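Side-chain contact in hydroxyethylthiazole kinase (Pyrococcus horikoshii, PDB 3HPD), which probably phosphorylates the hydroxyl group of 4-methyl-5-beta-hydroxyethylthiazole with magnesium and ATP, a step of thiamine diphosphate biosynthesis: residues A225-E230 and R255-V260. Sequence-based numbering, arbitrary orientation.
Sequences AEKAYE and RTYAKV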
ATOM      1  N   ALA A 225      -2.773  10.583  17.747  1.00 10.49           N
ATOM      2  CA  ALA A 225      -3.284   9.270  18.126  1.00 10.71           C
ATOM      3  C   ALA A 225      -4.387   9.407  19.179  1.00 10.97           C
ATOM      4  O   ALA A 225      -5.422   8.743  19.103  1.00 11.68           O
ATOM      5  CB  ALA A 225      -2.145   8.403  18.658  1.00 10.26           C
ATOM      6  N   GLU A 226      -4.163  10.272  20.164  1.00 10.79           N
ATOM      7  CA  GLU A 226      -5.153  10.495  21.211  1.00 10.03           C
ATOM      8  C   GLU A 226      -6.427  11.085  20.613  1.00 10.71           C
ATOM      9  O   GLU A 226      -7.530  10.652  20.939  1.00 10.09           O
ATOM     10  CB  GLU A 226      -4.590  11.441  22.278  1.00 10.24           C
ATOM     11  CG  GLU A 226      -3.483  10.818  23.116  1.00 12.92           C
ATOM     12  CD  GLU A 226      -2.788  11.826  24.012  1.00 13.76           C
ATOM     13  OE1 GLU A 226      -3.487  12.668  24.612  1.00 15.10           O
ATOM     14  OE2 GLU A 226      -1.543  11.766  24.125  1.00 15.20           O
ATOM     15  N   LYS A 227      -6.264  12.073  19.736  1.00 10.83           N
ATOM     16  CA  LYS A 227      -7.402  12.725  19.091  1.00  9.95           C
ATOM     17  C   LYS A 227      -8.158  11.766  18.183  1.00 11.27           C
ATOM     18  O   LYS A 227      -9.384  11.811  18.098  1.00  9.57           O
ATOM     19  CB  LYS A 227      -6.927  13.932  18.276  1.00 10.08           C
ATOM     20  CG  LYS A 227      -6.307  15.047  19.112  1.00 10.91           C
ATOM     21  CD  LYS A 227      -7.310  15.627  20.098  1.00 12.13           C
ATOM     22  CE  LYS A 227      -8.447  16.355  19.398  1.00 12.00           C
ATOM     23  NZ  LYS A 227      -9.453  16.863  20.376  1.00 12.21           N
ATOM     24  N   ALA A 228      -7.424  10.898  17.495  1.00 10.86           N
ATOM     25  CA  ALA A 228      -8.059   9.942  16.601  1.00 12.11           C
ATOM     26  C   ALA A 228      -8.908   8.966  17.408  1.00 10.46           C
ATOM     27  O   ALA A 228     -10.031   8.642  17.026  1.00 11.96           O
ATOM     28  CB  ALA A 228      -7.002   9.186  15.795  1.00 11.82           C
ATOM     29  N   TYR A 229      -8.380   8.506  18.536  1.00 10.32           N
ATOM     30  CA  TYR A 229      -9.128   7.565  19.356  1.00 10.08           C
ATOM     31  C   TYR A 229     -10.416   8.194  19.885  1.00  9.96           C
ATOM     32  O   TYR A 229     -11.432   7.514  20.028  1.00 10.48           O
ATOM     33  CB  TYR A 229      -8.274   7.067  20.529  1.00 10.10           C
ATOM     34  CG  TYR A 229      -8.915   5.913  21.258  1.00 11.23           C
ATOM     35  CD1 TYR A 229      -8.930   4.636  20.698  1.00 11.71           C
ATOM     36  CD2 TYR A 229      -9.560   6.106  22.480  1.00 13.16           C
ATOM     37  CE1 TYR A 229      -9.577   3.577  21.333  1.00 13.75           C
ATOM     38  CE2 TYR A 229     -10.210   5.053  23.125  1.00 14.04           C
ATOM     39  CZ  TYR A 229     -10.214   3.794  22.544  1.00 13.32           C
ATOM     40  OH  TYR A 229     -10.855   2.752  23.170  1.00 15.41           O
ATOM     41  N   GLU A 230     -10.381   9.492  20.171  1.00 10.27           N
ATOM     42  CA  GLU A 230     -11.569  10.173  20.676  1.00 10.82           C
ATOM     43  C   GLU A 230     -12.713  10.036  19.675  1.00 12.60           C
ATOM     44  O   GLU A 230     -13.881   9.959  20.058  1.00 12.65           O
ATOM     45  CB  GLU A 230     -11.283  11.662  20.912  1.00 10.24           C
ATOM     46  CG  GLU A 230     -10.154  11.938  21.890  1.00 12.62           C
ATOM     47  CD  GLU A 230      -9.933  13.423  22.130  1.00 12.74           C
ATOM     48  OE1 GLU A 230     -10.378  14.233  21.293  1.00 14.42           O
ATOM     49  OE2 GLU A 230      -9.299  13.777  23.146  1.00 14.41           O
ATOM     50  N   ARG A 255      -0.858  22.896  22.830  1.00 15.55           N
ATOM     51  CA  ARG A 255      -0.852  23.549  24.136  1.00 17.66           C
ATOM     52  C   ARG A 255      -1.700  22.801  25.161  1.00 17.92           C
ATOM     53  O   ARG A 255      -1.305  22.654  26.319  1.00 17.68           O
ATOM     54  CB  ARG A 255      -1.368  24.984  23.997  1.00 20.40           C
ATOM     55  CG  ARG A 255      -1.805  25.632  25.300  1.00 26.33           C
ATOM     56  CD  ARG A 255      -2.078  27.108  25.077  1.00 29.15           C
ATOM     57  NE  ARG A 255      -0.904  27.746  24.493  1.00 31.48           N
ATOM     58  CZ  ARG A 255      -0.892  28.376  23.324  1.00 32.66           C
ATOM     59  NH1 ARG A 255      -2.000  28.468  22.599  1.00 33.11           N
ATOM     60  NH2 ARG A 255       0.240  28.898  22.871  1.00 33.64           N
ATOM     61  N   THR A 256      -2.861  22.326  24.724  1.00 16.61           N
ATOM     62  CA  THR A 256      -3.780  21.621  25.605  1.00 15.97           C
ATOM     63  C   THR A 256      -3.558  20.114  25.769  1.00 16.92           C
ATOM     64  O   THR A 256      -3.957  19.546  26.786  1.00 15.36           O
ATOM     65  CB  THR A 256      -5.242  21.854  25.160  1.00 16.81           C
ATOM     66  OG1 THR A 256      -5.382  21.526  23.772  1.00 18.21           O
ATOM     67  CG2 THR A 256      -5.638  23.311  25.365  1.00 17.38           C
ATOM     68  N   TYR A 257      -2.920  19.468  24.793  1.00 14.19           N
ATOM     69  CA  TYR A 257      -2.697  18.021  24.870  1.00 14.76           C
ATOM     70  C   TYR A 257      -1.270  17.528  25.100  1.00 14.33           C
ATOM     71  O   TYR A 257      -1.076  16.408  25.566  1.00 13.54           O
ATOM     72  CB  TYR A 257      -3.220  17.325  23.607  1.00 13.41           C
ATOM     73  CG  TYR A 257      -4.708  17.068  23.589  1.00 13.29           C
ATOM     74  CD1 TYR A 257      -5.609  18.082  23.272  1.00 13.14           C
ATOM     75  CD2 TYR A 257      -5.216  15.801  23.880  1.00 13.51           C
ATOM     76  CE1 TYR A 257      -6.980  17.843  23.240  1.00 12.76           C
ATOM     77  CE2 TYR A 257      -6.589  15.550  23.853  1.00 13.64           C
ATOM     78  CZ  TYR A 257      -7.463  16.576  23.531  1.00 12.81           C
ATOM     79  OH  TYR A 257      -8.815  16.329  23.486  1.00 13.01           O
ATOM     80  N   ALA A 258      -0.277  18.345  24.771  1.00 14.35           N
ATOM     81  CA  ALA A 258       1.111  17.923  24.925  1.00 14.81           C
ATOM     82  C   ALA A 258       1.495  17.453  26.326  1.00 16.12           C
ATOM     83  O   ALA A 258       1.205  18.113  27.324  1.00 15.69           O
ATOM     84  CB  ALA A 258       2.053  19.049  24.477  1.00 15.28           C
ATOM     85  N   LYS A 259       2.141  16.291  26.381  1.00 15.07           N
ATOM     86  CA  LYS A 259       2.625  15.706  27.628  1.00 17.31           C
ATOM     87  C   LYS A 259       4.085  15.359  27.358  1.00 16.88           C
ATOM     88  O   LYS A 259       4.395  14.270  26.877  1.00 17.11           O
ATOM     89  CB  LYS A 259       1.850  14.433  27.980  1.00 18.66           C
ATOM     90  CG  LYS A 259       0.355  14.624  28.153  1.00 23.45           C
ATOM     91  CD  LYS A 259      -0.292  13.343  28.667  1.00 29.86           C
ATOM     92  CE  LYS A 259      -1.803  13.479  28.778  1.00 30.65           C
ATOM     93  NZ  LYS A 259      -2.196  14.667  29.582  1.00 35.73           N
ATOM     94  N   VAL A 260       4.976  16.298  27.658  1.00 16.10           N
ATOM     95  CA  VAL A 260       6.399  16.104  27.417  1.00 16.15           C
ATOM     96  C   VAL A 260       7.223  16.876  28.441  1.00 17.84           C
ATOM     97  O   VAL A 260       6.829  17.953  28.877  1.00 16.87           O
ATOM     98  CB  VAL A 260       6.777  16.587  25.991  1.00 16.11           C
ATOM     99  CG1 VAL A 260       6.297  18.016  25.781  1.00 17.84           C
ATOM    100  CG2 VAL A 260       8.283  16.503  25.782  1.00 16.83           C
TER
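The phenol of Y257 reaches over to helix 210-231 and meets three side chains there. Y257 OH donates to the syn lone pair of E230 OE2 at 2.6 Å, with carboxylate and ring planes turned 56° apart. Y257 OH in turn accepts a longer bond from K227 NZ, 3.2 Å. K227 NZ also forms a salt bridge with E230 OE1, 2.9 Å, closing a small ring of lysine, carboxylate and phenol, so the hydroxyl is held by two bonds, one given and one accepted. The turn at chi2 (-62°) lays K227 CD over one face of the Y257 ring as a CH-pi contact, 3.9 Å from the centroid and displaced toward the rim; the turn at chi3 (-66°) carries the chain on, so that NZ comes beside the hydroxyl. E226 OE1 lies at the ring edge, in plane, 3.7 Å from Y257 CD2. In this ribokinase-like alpha/beta fold the contact is at the surface and joins the C-terminal end of helix 210-231 to the last turn of helix 251-257, just before edge strand 260-263. Farther out, E226 OE2 accepts from G183 N and N182 ND2; the N182 amide also donates to Y257 O and, through OD1, accepts from K259 N, bridging both segments. K227 additionally makes a cation-pi contact with W245.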